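Long-range contacts in MsStt7d protein (Micromonas, PDB 4IX3), which probably acts as an ATP- and magnesium-binding protein kinase, this chain being the catalytic domain of a longer state transition kinase homolog: residues V165-N173 against Y205-Y215; N76-F84 against V183-A191. All coordinates share one frame; numbering follows the deposited sequence.

Contact 1. Residues V165-N173 against Y205-Y215; sequences VHRDVKPAN and YPGDGPADPRY. With MG (magnesium ion), chain E.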
ATOM      1  N   VAL B 165      17.945  -0.510 -10.922  1.00 12.27           N
ATOM      2  CA  VAL B 165      18.124  -0.360  -9.479  1.00 11.99           C
ATOM      3  C   VAL B 165      16.903  -0.947  -8.795  1.00 10.76           C
ATOM      4  O   VAL B 165      15.771  -0.562  -9.154  1.00 12.24           O
ATOM      5  CB  VAL B 165      18.386   1.103  -9.073  1.00 12.40           C
ATOM      6  CG1 VAL B 165      18.480   1.281  -7.561  1.00 12.45           C
ATOM      7  CG2 VAL B 165      19.636   1.586  -9.781  1.00 14.97           C
ATOM      8  N   HIS B 166      17.099  -1.879  -7.876  1.00 10.68           N
ATOM      9  CA  HIS B 166      15.968  -2.671  -7.369  1.00 10.46           C
ATOM     10  C   HIS B 166      15.111  -1.795  -6.441  1.00 10.83           C
ATOM     11  O   HIS B 166      13.871  -1.835  -6.514  1.00 11.78           O
ATOM     12  CB  HIS B 166      16.544  -3.911  -6.645  1.00 11.24           C
ATOM     13  CG  HIS B 166      15.500  -4.752  -6.016  1.00 10.42           C
ATOM     14  ND1 HIS B 166      15.079  -5.974  -6.465  1.00 13.66           N
ATOM     15  CD2 HIS B 166      14.751  -4.457  -4.898  1.00  8.92           C
ATOM     16  CE1 HIS B 166      14.100  -6.432  -5.647  1.00  8.17           C
ATOM     17  NE2 HIS B 166      13.935  -5.496  -4.670  1.00 13.55           N
ATOM     18  N   ARG B 167      15.766  -1.044  -5.563  1.00 11.55           N
ATOM     19  CA  ARG B 167      15.079  -0.095  -4.694  1.00 11.58           C
ATOM     20  C   ARG B 167      14.486  -0.694  -3.416  1.00 11.35           C
ATOM     21  O   ARG B 167      14.228   0.036  -2.460  1.00 14.16           O
ATOM     22  CB  ARG B 167      13.985   0.639  -5.477  1.00 13.13           C
ATOM     23  CG  ARG B 167      14.079   2.155  -5.399  1.00 14.10           C
ATOM     24  CD  ARG B 167      12.700   2.793  -5.389  1.00 23.74           C
ATOM     25  NE  ARG B 167      12.610   3.913  -6.322  1.00 35.95           N
ATOM     26  CZ  ARG B 167      12.662   5.192  -5.962  1.00 24.88           C
ATOM     27  NH1 ARG B 167      12.803   5.518  -4.685  1.00 33.68           N
ATOM     28  NH2 ARG B 167      12.571   6.144  -6.879  1.00 28.72           N
ATOM     29  N   ASP B 168      14.258  -2.005  -3.388  1.00 11.05           N
ATOM     30  CA  ASP B 168      13.601  -2.606  -2.212  1.00 10.76           C
ATOM     31  C   ASP B 168      14.319  -3.862  -1.750  1.00 10.77           C
ATOM     32  O   ASP B 168      13.715  -4.881  -1.427  1.00 12.38           O
ATOM     33  CB  ASP B 168      12.100  -2.883  -2.491  1.00 12.62           C
ATOM     34  CG  ASP B 168      11.263  -3.018  -1.216  1.00 12.74           C
ATOM     35  OD1 ASP B 168      11.769  -2.688  -0.128  1.00 14.12           O
ATOM     36  OD2 ASP B 168      10.100  -3.489  -1.313  1.00 13.98           O
ATOM     37  N   VAL B 169      15.646  -3.738  -1.714  1.00 10.67           N
ATOM     38  CA  VAL B 169      16.462  -4.853  -1.219  1.00 10.00           C
ATOM     39  C   VAL B 169      16.280  -4.954   0.298  1.00 10.85           C
ATOM     40  O   VAL B 169      16.433  -3.951   1.037  1.00 11.59           O
ATOM     41  CB  VAL B 169      17.939  -4.610  -1.598  1.00 10.25           C
ATOM     42  CG1 VAL B 169      18.849  -5.609  -0.901  1.00 11.56           C
ATOM     43  CG2 VAL B 169      18.110  -4.670  -3.110  1.00 10.74           C
ATOM     44  N   LYS B 170      15.996  -6.163   0.759  1.00 10.64           N
ATOM     45  CA  LYS B 170      15.819  -6.436   2.179  1.00 10.38           C
ATOM     46  C   LYS B 170      15.640  -7.947   2.327  1.00  8.96           C
ATOM     47  O   LYS B 170      15.300  -8.618   1.343  1.00 10.30           O
ATOM     48  CB  LYS B 170      14.622  -5.660   2.820  1.00 11.57           C
ATOM     49  CG  LYS B 170      13.298  -5.913   2.080  1.00 11.47           C
ATOM     50  CD  LYS B 170      12.257  -4.949   2.615  1.00 14.08           C
ATOM     51  CE  LYS B 170      10.890  -5.121   1.967  1.00 14.73           C
ATOM     52  NZ  LYS B 170      10.193  -3.806   1.886  1.00 14.06           N
ATOM     53  N   PRO B 171      15.801  -8.494   3.529  1.00 10.37           N
ATOM     54  CA  PRO B 171      15.606  -9.926   3.724  1.00 10.97           C
ATOM     55  C   PRO B 171      14.225 -10.453   3.285  1.00 10.68           C
ATOM     56  O   PRO B 171      14.127 -11.574   2.766  1.00 11.38           O
ATOM     57  CB  PRO B 171      15.908 -10.116   5.218  1.00 13.13           C
ATOM     58  CG  PRO B 171      16.930  -9.028   5.506  1.00 12.71           C
ATOM     59  CD  PRO B 171      16.352  -7.846   4.753  1.00 11.55           C
ATOM     60  N   ALA B 172      13.156  -9.656   3.433  1.00 11.15           N
ATOM     61  CA  ALA B 172      11.829 -10.130   3.071  1.00 10.81           C
ATOM     62  C   ALA B 172      11.727 -10.297   1.553  1.00 10.40           C
ATOM     63  O   ALA B 172      10.777 -10.941   1.094  1.00 11.67           O
ATOM     64  CB  ALA B 172      10.740  -9.131   3.524  1.00 13.57           C
ATOM     65  N   ASN B 173      12.616  -9.661   0.782  1.00  9.26           N
ATOM     66  CA  ASN B 173      12.613  -9.743  -0.681  1.00  9.27           C
ATOM     67  C   ASN B 173      13.719 -10.678  -1.216  1.00  9.16           C
ATOM     68  O   ASN B 173      14.064 -10.587  -2.399  1.00 10.03           O
ATOM     69  CB  ASN B 173      12.685  -8.363  -1.334  1.00 10.22           C
ATOM     70  CG  ASN B 173      11.331  -7.685  -1.380  1.00  9.99           C
ATOM     71  OD1 ASN B 173      10.303  -8.355  -1.257  1.00 11.52           O
ATOM     72  ND2 ASN B 173      11.343  -6.379  -1.552  1.00 11.84           N
ATOM     73  N   TYR B 205      12.997   9.211 -11.499  1.00 26.07           N
ATOM     74  CA  TYR B 205      12.558  10.612 -11.411  1.00 29.95           C
ATOM     75  C   TYR B 205      13.322  11.271 -10.266  1.00 28.41           C
ATOM     76  O   TYR B 205      13.782  10.538  -9.378  1.00 31.39           O
ATOM     77  CB  TYR B 205      11.029  10.682 -11.201  1.00 31.44           C
ATOM     78  CG  TYR B 205      10.519   9.717 -10.138  1.00 28.91           C
ATOM     79  CD1 TYR B 205      10.611  10.037  -8.782  1.00 33.64           C
ATOM     80  CD2 TYR B 205      10.020   8.453 -10.481  1.00 34.19           C
ATOM     81  CE1 TYR B 205      10.160   9.157  -7.814  1.00 33.42           C
ATOM     82  CE2 TYR B 205       9.599   7.551  -9.513  1.00 30.10           C
ATOM     83  CZ  TYR B 205       9.669   7.910  -8.176  1.00 33.61           C
ATOM     84  OH  TYR B 205       9.265   7.044  -7.172  1.00 38.00           O
ATOM     85  N   PRO B 206      13.491  12.620 -10.284  1.00 35.29           N
ATOM     86  CA  PRO B 206      14.179  13.244  -9.159  1.00 33.57           C
ATOM     87  C   PRO B 206      13.249  13.257  -7.960  1.00 28.82           C
ATOM     88  O   PRO B 206      12.018  13.364  -8.116  1.00 34.57           O
ATOM     89  CB  PRO B 206      14.450  14.687  -9.612  1.00 34.67           C
ATOM     90  CG  PRO B 206      14.125  14.730 -11.067  1.00 37.71           C
ATOM     91  CD  PRO B 206      13.184  13.587 -11.351  1.00 32.05           C
ATOM     92  N   GLY B 207      13.843  13.184  -6.771  1.00 32.22           N
ATOM     93  CA  GLY B 207      13.072  13.302  -5.537  1.00 35.20           C
ATOM     94  C   GLY B 207      12.736  11.983  -4.876  1.00 34.82           C
ATOM     95  O   GLY B 207      13.009  10.897  -5.421  1.00 30.86           O
ATOM     96  N   ASP B 208      12.170  12.062  -3.676  1.00 31.40           N
ATOM     97  CA  ASP B 208      11.843  10.872  -2.900  1.00 32.14           C
ATOM     98  C   ASP B 208      10.917   9.953  -3.716  1.00 31.85           C
ATOM     99  O   ASP B 208      10.075  10.451  -4.496  1.00 32.04           O
ATOM    100  CB  ASP B 208      11.312  11.198  -1.482  1.00 30.69           C
ATOM    101  CG  ASP B 208      12.328  11.989  -0.595  1.00 29.36           C
ATOM    102  OD1 ASP B 208      13.543  11.965  -0.876  1.00 30.79           O
ATOM    103  OD2 ASP B 208      11.953  12.599   0.442  1.00 34.52           O
ATOM    104  N   GLY B 209      11.091   8.638  -3.582  1.00 30.39           N
ATOM    105  CA  GLY B 209      10.104   7.635  -4.105  1.00 27.48           C
ATOM    106  C   GLY B 209       9.680   6.804  -2.913  1.00 23.97           C
ATOM    107  O   GLY B 209      10.080   7.163  -1.792  1.00 24.73           O
ATOM    108  N   PRO B 210       9.045   5.622  -3.149  1.00 21.75           N
ATOM    109  CA  PRO B 210       8.632   4.748  -2.036  1.00 21.24           C
ATOM    110  C   PRO B 210       9.978   4.198  -1.559  1.00 22.07           C
ATOM    111  O   PRO B 210      10.968   4.197  -2.292  1.00 26.22           O
ATOM    112  CB  PRO B 210       7.758   3.679  -2.718  1.00 27.78           C
ATOM    113  CG  PRO B 210       8.352   3.615  -4.092  1.00 25.39           C
ATOM    114  CD  PRO B 210       8.881   4.970  -4.457  1.00 23.06           C
ATOM    115  N   ALA B 211      10.082   3.919  -0.283  1.00 20.58           N
ATOM    116  CA  ALA B 211      11.326   3.389   0.215  1.00 17.87           C
ATOM    117  C   ALA B 211      10.833   2.737   1.475  1.00 18.36           C
ATOM    118  O   ALA B 211       9.980   3.289   2.189  1.00 20.32           O
ATOM    119  CB  ALA B 211      12.348   4.509   0.519  1.00 20.30           C
ATOM    120  N   ASP B 212      11.413   1.589   1.788  1.00 14.57           N
ATOM    121  CA  ASP B 212      11.173   1.008   3.077  1.00 13.69           C
ATOM    122  C   ASP B 212      12.134   1.739   4.026  1.00 15.03           C
ATOM    123  O   ASP B 212      13.343   1.680   3.828  1.00 14.41           O
ATOM    124  CB  ASP B 212      11.529  -0.472   2.999  1.00 13.01           C
ATOM    125  CG  ASP B 212      11.159  -1.217   4.252  1.00 11.98           C
ATOM    126  OD1 ASP B 212      11.392  -0.642   5.343  1.00 12.77           O
ATOM    127  OD2 ASP B 212      10.773  -2.413   4.188  1.00 12.65           O
ATOM    128  N   PRO B 213      11.616   2.478   5.033  1.00 14.50           N
ATOM    129  CA  PRO B 213      12.496   3.280   5.876  1.00 15.81           C
ATOM    130  C   PRO B 213      13.519   2.450   6.642  1.00 15.27           C
ATOM    131  O   PRO B 213      14.577   2.952   7.042  1.00 16.33           O
ATOM    132  CB  PRO B 213      11.543   4.024   6.807  1.00 19.52           C
ATOM    133  CG  PRO B 213      10.264   3.284   6.720  1.00 19.09           C
ATOM    134  CD  PRO B 213      10.189   2.572   5.406  1.00 14.68           C
ATOM    135  N   ARG B 214      13.239   1.174   6.861  1.00 13.94           N
ATOM    136  CA  ARG B 214      14.168   0.337   7.599  1.00 14.11           C
ATOM    137  C   ARG B 214      15.452   0.054   6.803  1.00 15.15           C
ATOM    138  O   ARG B 214      16.490  -0.257   7.421  1.00 14.60           O
ATOM    139  CB  ARG B 214      13.498  -0.992   7.937  1.00 13.52           C
ATOM    140  CG  ARG B 214      12.255  -0.859   8.825  1.00 14.66           C
ATOM    141  CD  ARG B 214      11.566  -2.189   9.020  1.00 15.64           C
ATOM    142  NE  ARG B 214      11.042  -2.608   7.718  1.00 14.66           N
ATOM    143  CZ  ARG B 214      10.560  -3.813   7.458  1.00 14.74           C
ATOM    144  NH1 ARG B 214      10.481  -4.713   8.422  1.00 17.83           N
ATOM    145  NH2 ARG B 214      10.198  -4.111   6.199  1.00 16.62           N
ATOM    146  N   TYR B 215      15.363   0.127   5.476  1.00 12.87           N
ATOM    147  CA  TYR B 215      16.427  -0.289   4.567  1.00 11.53           C
ATOM    148  C   TYR B 215      16.865   0.833   3.662  1.00 13.16           C
ATOM    149  O   TYR B 215      17.582   0.610   2.694  1.00 14.29           O
ATOM    150  CB  TYR B 215      15.979  -1.504   3.754  1.00 11.31           C
ATOM    151  CG  TYR B 215      15.707  -2.695   4.663  1.00  9.76           C
ATOM    152  CD1 TYR B 215      16.786  -3.487   5.120  1.00 11.03           C
ATOM    153  CD2 TYR B 215      14.422  -2.992   5.153  1.00 11.48           C
ATOM    154  CE1 TYR B 215      16.575  -4.538   5.972  1.00 11.55           C
ATOM    155  CE2 TYR B 215      14.211  -4.029   6.023  1.00 10.35           C
ATOM    156  CZ  TYR B 215      15.294  -4.828   6.437  1.00 10.69           C
ATOM    157  OH  TYR B 215      15.076  -5.842   7.334  1.00 12.38           O
TER
HETATM  158 MG    MG E 601       8.376  -3.660  -2.342  1.00 18.83          MG
HETATM  159  O   HOH W   1      13.766   0.649   0.207  1.00 19.12           O
HETATM  160  O   HOH W   2      11.093   0.851  -2.378  1.00 34.75           O
HETATM  161  O   HOH W   3      13.142  -7.742   5.645  1.00 18.03           O
HETATM  162  O   HOH W   4       9.113  -2.473  -3.869  1.00 21.20           O
HETATM  163  O   HOH W   5       6.635  -3.941  -3.546  1.00 24.32           O
HETATM  164  O   HOH W   6       7.554  -4.887  -0.979  1.00 21.73           O
HETATM  165  O   HOH W   7       7.578  -2.041  -1.478  1.00 21.12           O
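Lys-170 lies across Tyr-215 and ends against Asp-212, and its chain can be read as a guide to this junction. Its CB sits over the centre of the Tyr-215 ring, 3.5 Å from the centroid and 7° off the normal, a CH-pi contact. The first torsion (chi1 55°) places CG between the backbone N and the carbonyl carbon, directing the chain from the ring toward the acids. CD then passes Asp-212 OD2 at 3.3 Å, with CE alongside, and a bend at chi4 brings NZ between two carboxylates. There NZ makes salt bridges to Asp-212 OD2 at 2.8 Å, on the anti lone pair, and to Asp-168 OD1 at 2.8 Å, on the syn lone pair. One ammonium group thus ties together two acids of like charge.

The carboxylate of Asp-212 is also gripped along its syn edge by Arg-214, side-on, NE to OD1 and NH2 to OD2 (2.7 Å), both in the guanidinium plane. Separately, the backbone N of Arg-214 closes an Asx turn on OD1. Were Asp-212 an alanine, Lys-170 would probably be left with Asp-168 alone of the two acids, and Arg-214, still bridged to Asp-268 through NH1, would probably lose the side-on pairing that fixes its NE edge.

Beyond the lysine, Pro-171 CD packs 3.5 Å from Tyr-215 CE1, and the phenol OH is hydrogen-bonded to Gln-259 of helix 246-261. At the other end of the contact, Arg-167 NH1 reaches Pro-210 O in a weak bond, with Pro-210 CD over one face of its guanidinium.

Asp-168 OD2 binds magnesium at 2.0 Å, with Asp-188 and four waters completing the shell. His-166, Arg-167 and Asp-168 form the HRD sequence of the protein kinase catalytic loop, met here by the later part of the activation segment.

Contact 2. Residues N76-F84 against V183-A191; sequences NAKGTCARF and VLKLIDLGA. With MG (magnesium ion), chain E.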
ATOM      1  N   ASN B  76      17.984  -9.829 -19.615  1.00 14.78           N
ATOM      2  CA  ASN B  76      19.345  -9.328 -19.373  1.00 14.65           C
ATOM      3  C   ASN B  76      20.050  -9.793 -18.101  1.00 16.46           C
ATOM      4  O   ASN B  76      21.281  -9.660 -18.000  1.00 20.04           O
ATOM      5  CB  ASN B  76      19.379  -7.804 -19.431  1.00 16.95           C
ATOM      6  CG  ASN B  76      19.065  -7.296 -20.816  1.00 18.32           C
ATOM      7  OD1 ASN B  76      17.968  -6.759 -21.114  1.00 23.30           O
ATOM      8  ND2 ASN B  76      20.006  -7.519 -21.701  1.00 20.11           N
ATOM      9  N   ALA B  77      19.284 -10.301 -17.139  1.00 14.77           N
ATOM     10  CA  ALA B  77      19.842 -10.727 -15.859  1.00 13.92           C
ATOM     11  C   ALA B  77      19.095 -11.934 -15.299  1.00 14.48           C
ATOM     12  O   ALA B  77      18.517 -11.874 -14.213  1.00 14.22           O
ATOM     13  CB  ALA B  77      19.819  -9.578 -14.864  1.00 15.57           C
ATOM     14  N   LYS B  78      19.116 -13.029 -16.050  1.00 15.58           N
ATOM     15  CA  LYS B  78      18.453 -14.286 -15.638  1.00 15.46           C
ATOM     16  C   LYS B  78      19.088 -14.839 -14.369  1.00 14.48           C
ATOM     17  O   LYS B  78      20.322 -14.829 -14.258  1.00 16.84           O
ATOM     18  CB  LYS B  78      18.561 -15.343 -16.736  1.00 18.26           C
ATOM     19  CG  LYS B  78      17.607 -15.086 -17.895  1.00 21.85           C
ATOM     20  CD  LYS B  78      17.515 -16.340 -18.756  1.00 27.83           C
ATOM     21  CE  LYS B  78      16.374 -16.230 -19.763  1.00 40.58           C
ATOM     22  NZ  LYS B  78      16.684 -15.110 -20.691  1.00 38.77           N
ATOM     23  N   GLY B  79      18.260 -15.327 -13.450  1.00 14.07           N
ATOM     24  CA  GLY B  79      18.693 -15.934 -12.199  1.00 15.01           C
ATOM     25  C   GLY B  79      18.917 -14.944 -11.082  1.00 11.38           C
ATOM     26  O   GLY B  79      19.072 -15.412  -9.935  1.00 14.80           O
ATOM     27  N   THR B  80      18.893 -13.635 -11.358  1.00 11.89           N
ATOM     28  CA  THR B  80      19.007 -12.666 -10.251  1.00 10.27           C
ATOM     29  C   THR B  80      17.726 -12.619  -9.421  1.00 10.86           C
ATOM     30  O   THR B  80      17.806 -12.411  -8.200  1.00 11.66           O
ATOM     31  CB  THR B  80      19.370 -11.263 -10.729  1.00 11.56           C
ATOM     32  OG1 THR B  80      18.376 -10.766 -11.629  1.00 12.46           O
ATOM     33  CG2 THR B  80      20.761 -11.239 -11.379  1.00 13.21           C
ATOM     34  N   CYS B  81      16.583 -12.728 -10.109  1.00 11.25           N
ATOM     35  CA  CYS B  81      15.276 -12.550  -9.480  1.00 10.48           C
ATOM     36  C   CYS B  81      14.377 -13.747  -9.730  1.00 10.65           C
ATOM     37  O   CYS B  81      14.695 -14.578 -10.619  1.00 12.45           O
ATOM     38  CB  CYS B  81      14.645 -11.301 -10.073  1.00 12.13           C
ATOM     39  SG  CYS B  81      15.535  -9.763  -9.825  1.00 11.81           S
ATOM     40  N   ALA B  82      13.251 -13.871  -9.033  1.00  9.76           N
ATOM     41  CA  ALA B  82      12.290 -14.915  -9.336  1.00 11.09           C
ATOM     42  C   ALA B  82      11.961 -14.942 -10.838  1.00 10.89           C
ATOM     43  O   ALA B  82      11.759 -13.886 -11.491  1.00 11.61           O
ATOM     44  CB  ALA B  82      11.003 -14.701  -8.573  1.00 12.62           C
ATOM     45  N   ARG B  83      11.905 -16.169 -11.388  1.00 10.86           N
ATOM     46  CA  ARG B  83      11.723 -16.311 -12.833  1.00 11.82           C
ATOM     47  C   ARG B  83      10.355 -15.763 -13.271  1.00 10.85           C
ATOM     48  O   ARG B  83       9.324 -16.143 -12.726  1.00 11.93           O
ATOM     49  CB  ARG B  83      11.819 -17.795 -13.188  1.00 13.26           C
ATOM     50  CG  ARG B  83      11.523 -18.100 -14.667  1.00 16.97           C
ATOM     51  CD  ARG B  83      11.932 -19.538 -15.056  1.00 19.67           C
ATOM     52  NE  ARG B  83      11.374 -20.569 -14.167  1.00 23.92           N
ATOM     53  CZ  ARG B  83      10.241 -21.242 -14.386  1.00 25.78           C
ATOM     54  NH1 ARG B  83       9.527 -21.004 -15.488  1.00 23.35           N
ATOM     55  NH2 ARG B  83       9.884 -22.201 -13.521  1.00 26.31           N
ATOM     56  N   PHE B  84      10.407 -14.884 -14.262  1.00 11.30           N
ATOM     57  CA  PHE B  84       9.217 -14.182 -14.741  1.00 10.94           C
ATOM     58  C   PHE B  84       8.564 -15.017 -15.832  1.00 13.14           C
ATOM     59  O   PHE B  84       9.175 -15.310 -16.878  1.00 15.81           O
ATOM     60  CB  PHE B  84       9.611 -12.815 -15.277  1.00 12.09           C
ATOM     61  CG  PHE B  84       8.465 -11.996 -15.817  1.00 11.69           C
ATOM     62  CD1 PHE B  84       7.332 -11.752 -15.027  1.00 12.59           C
ATOM     63  CD2 PHE B  84       8.534 -11.442 -17.093  1.00 14.17           C
ATOM     64  CE1 PHE B  84       6.275 -10.973 -15.537  1.00 13.72           C
ATOM     65  CE2 PHE B  84       7.521 -10.601 -17.550  1.00 13.64           C
ATOM     66  CZ  PHE B  84       6.387 -10.399 -16.784  1.00 14.68           C
ATOM     67  N   VAL B 183      20.493 -21.034  -3.789  1.00 10.86           N
ATOM     68  CA  VAL B 183      21.044 -19.729  -4.101  1.00 11.16           C
ATOM     69  C   VAL B 183      19.957 -18.665  -3.843  1.00 10.56           C
ATOM     70  O   VAL B 183      18.764 -18.900  -4.120  1.00 11.98           O
ATOM     71  CB  VAL B 183      21.500 -19.659  -5.595  1.00 12.16           C
ATOM     72  CG1 VAL B 183      20.329 -19.682  -6.587  1.00 13.92           C
ATOM     73  CG2 VAL B 183      22.406 -18.490  -5.842  1.00 12.80           C
ATOM     74  N   LEU B 184      20.364 -17.492  -3.396  1.00  9.05           N
ATOM     75  CA  LEU B 184      19.358 -16.445  -3.142  1.00 10.02           C
ATOM     76  C   LEU B 184      18.895 -15.814  -4.434  1.00 10.21           C
ATOM     77  O   LEU B 184      19.706 -15.507  -5.310  1.00 10.81           O
ATOM     78  CB  LEU B 184      19.961 -15.343  -2.270  1.00 11.22           C
ATOM     79  CG  LEU B 184      20.336 -15.722  -0.821  1.00 11.25           C
ATOM     80  CD1 LEU B 184      20.569 -14.463  -0.003  1.00 12.96           C
ATOM     81  CD2 LEU B 184      19.349 -16.684  -0.182  1.00 14.13           C
ATOM     82  N   LYS B 185      17.587 -15.612  -4.519  1.00 10.09           N
ATOM     83  CA  LYS B 185      16.996 -14.803  -5.594  1.00  9.77           C
ATOM     84  C   LYS B 185      16.212 -13.624  -4.989  1.00  7.87           C
ATOM     85  O   LYS B 185      15.559 -13.782  -3.953  1.00 10.38           O
ATOM     86  CB  LYS B 185      16.075 -15.645  -6.487  1.00 10.41           C
ATOM     87  CG  LYS B 185      16.818 -16.764  -7.277  1.00 12.25           C
ATOM     88  CD  LYS B 185      15.868 -17.539  -8.152  1.00 13.09           C
ATOM     89  CE  LYS B 185      16.623 -18.605  -8.938  1.00 15.06           C
ATOM     90  NZ  LYS B 185      15.679 -19.333  -9.850  1.00 16.31           N
ATOM     91  N   LEU B 186      16.276 -12.499  -5.669  1.00  9.19           N
ATOM     92  CA  LEU B 186      15.438 -11.320  -5.318  1.00  9.79           C
ATOM     93  C   LEU B 186      14.013 -11.540  -5.812  1.00  9.40           C
ATOM     94  O   LEU B 186      13.806 -12.115  -6.882  1.00 11.64           O
ATOM     95  CB  LEU B 186      16.021 -10.066  -5.946  1.00 10.36           C
ATOM     96  CG  LEU B 186      17.287  -9.576  -5.185  1.00 10.77           C
ATOM     97  CD1 LEU B 186      18.161  -8.749  -6.099  1.00 13.28           C
ATOM     98  CD2 LEU B 186      16.935  -8.748  -3.968  1.00 11.98           C
ATOM     99  N   ILE B 187      13.052 -10.990  -5.092  1.00 10.43           N
ATOM    100  CA  ILE B 187      11.731 -10.793  -5.646  1.00  9.47           C
ATOM    101  C   ILE B 187      11.431  -9.296  -5.626  1.00  9.79           C
ATOM    102  O   ILE B 187      12.164  -8.492  -5.022  1.00 11.26           O
ATOM    103  CB  ILE B 187      10.636 -11.525  -4.879  1.00 11.44           C
ATOM    104  CG1 ILE B 187      10.584 -11.094  -3.409  1.00 12.80           C
ATOM    105  CG2 ILE B 187      10.846 -13.040  -4.993  1.00 17.45           C
ATOM    106  CD1 ILE B 187       9.230 -11.377  -2.753  1.00 18.77           C
ATOM    107  N   ASP B 188      10.308  -8.929  -6.261  1.00 11.27           N
ATOM    108  CA  ASP B 188       9.643  -7.644  -6.060  1.00 11.48           C
ATOM    109  C   ASP B 188      10.396  -6.484  -6.724  1.00 11.67           C
ATOM    110  O   ASP B 188      11.090  -5.676  -6.056  1.00 11.85           O
ATOM    111  CB  ASP B 188       9.368  -7.360  -4.583  1.00 12.17           C
ATOM    112  CG  ASP B 188       8.742  -5.991  -4.410  1.00 15.93           C
ATOM    113  OD1 ASP B 188       8.063  -5.504  -5.368  1.00 14.42           O
ATOM    114  OD2 ASP B 188       9.028  -5.362  -3.321  1.00 16.01           O
ATOM    115  N   LEU B 189      10.236  -6.374  -8.043  1.00 10.89           N
ATOM    116  CA  LEU B 189      10.734  -5.257  -8.795  1.00 11.09           C
ATOM    117  C   LEU B 189       9.664  -4.155  -8.900  1.00 11.42           C
ATOM    118  O   LEU B 189       9.751  -3.258  -9.746  1.00 12.03           O
ATOM    119  CB  LEU B 189      11.158  -5.712 -10.202  1.00 11.25           C
ATOM    120  CG  LEU B 189      12.373  -6.633 -10.225  1.00 11.36           C
ATOM    121  CD1 LEU B 189      12.431  -7.462 -11.494  1.00 13.97           C
ATOM    122  CD2 LEU B 189      13.693  -5.937  -9.922  1.00 14.88           C
ATOM    123  N   GLY B 190       8.747  -4.121  -7.929  1.00 12.03           N
ATOM    124  CA  GLY B 190       7.646  -3.139  -7.987  1.00 12.22           C
ATOM    125  C   GLY B 190       8.067  -1.686  -7.817  1.00 12.93           C
ATOM    126  O   GLY B 190       7.400  -0.766  -8.274  1.00 16.19           O
ATOM    127  N   ALA B 191       9.211  -1.451  -7.172  1.00 13.04           N
ATOM    128  CA  ALA B 191       9.751  -0.102  -7.056  1.00 14.76           C
ATOM    129  C   ALA B 191      11.009   0.108  -7.882  1.00 12.81           C
ATOM    130  O   ALA B 191      11.647   1.150  -7.816  1.00 14.23           O
ATOM    131  CB  ALA B 191      10.053   0.240  -5.602  1.00 21.82           C
TER
HETATM  132 MG    MG E 601       8.376  -3.660  -2.342  1.00 18.83          MG
HETATM  133  O   HOH W   8      20.830 -15.956  -7.875  1.00 15.39           O
HETATM  134  O   HOH W   9      19.922 -12.881  -6.365  1.00 13.84           O
HETATM  135  O   HOH W  10      15.237 -17.073 -11.769  1.00 20.12           O
HETATM  136  O   HOH W   4       9.113  -2.473  -3.869  1.00 21.20           O
HETATM  137  O   HOH W   5       6.635  -3.941  -3.546  1.00 24.32           O
HETATM  138  O   HOH W   6       7.554  -4.887  -0.979  1.00 21.73           O
HETATM  139  O   HOH W   7       7.578  -2.041  -1.478  1.00 21.12           O
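The loop between helix 59-76 and strand 84-90, the αC-β4 loop of the protein kinase fold, here lies along strand 183-186 and the Asp-Leu-Gly sequence after it, the counterpart of the kinase DFG motif. A single parallel beta bridge joins them at Cys-81 and Leu-186. Leu-186 N donates to Thr-80 O at 3.0 Å, and Ala-82 N donates to Leu-186 O at 2.8 Å. That same carbonyl oxygen also meets Cys-81 CA, in a CA-H...O contact.

Around the bridge the loop is shaped by a type II turn from Ala-77 to Thr-80, in which Thr-80 OG1 donates to Ala-77 O. Cys-81 SG stands anti to its own carbonyl carbon (chi1 -61°) and packs against Leu-186 CB at 3.9 Å and, more loosely, Leu-189 CD1 at 4.2 Å. Leu-189 also touches Asn-70 and Val-73 of helix 59-76 and His-166 of the catalytic loop, contacts consistent with a place in the regulatory spine of kinases. Its neighbour Asp-188 points the other way: OD2 binds magnesium at 2.1 Å, while OD1 takes Gly-190 N from above the carboxylate plane, closing an Asx turn.

Lys-185 runs fully extended beyond CG, its aliphatic part passing the carbonyls of Gly-79 and Cys-81 before NZ forms salt bridges with Glu-114 and Asp-180. One water links that NZ to Cys-81 O, and farther along the chain, on the face shared with Lys-185, Ala-82 CB rests 3.9 Å from Ile-187 CG2.

Contacts 1 and 2 have centres 15 Å apart and interlock along the chain: 76-84, 165-173, 183-191 and 205-215 follow in that order, so each contact's second segment comes after the other's first. Strands 174-177 and 183-186, paired antiparallel, carry the chain from the catalytic loop to the Asp-Leu-Gly sequence. At the seam, Asn-173 O probably accepts a hydrogen bond from Ile-187 N. Both contacts share the magnesium ion and its four waters. The metal site is thus linked through Asp-168 and its partner Lys-170 to the activation segment, and through the chain around Asp-188 to the loop after helix 59-76.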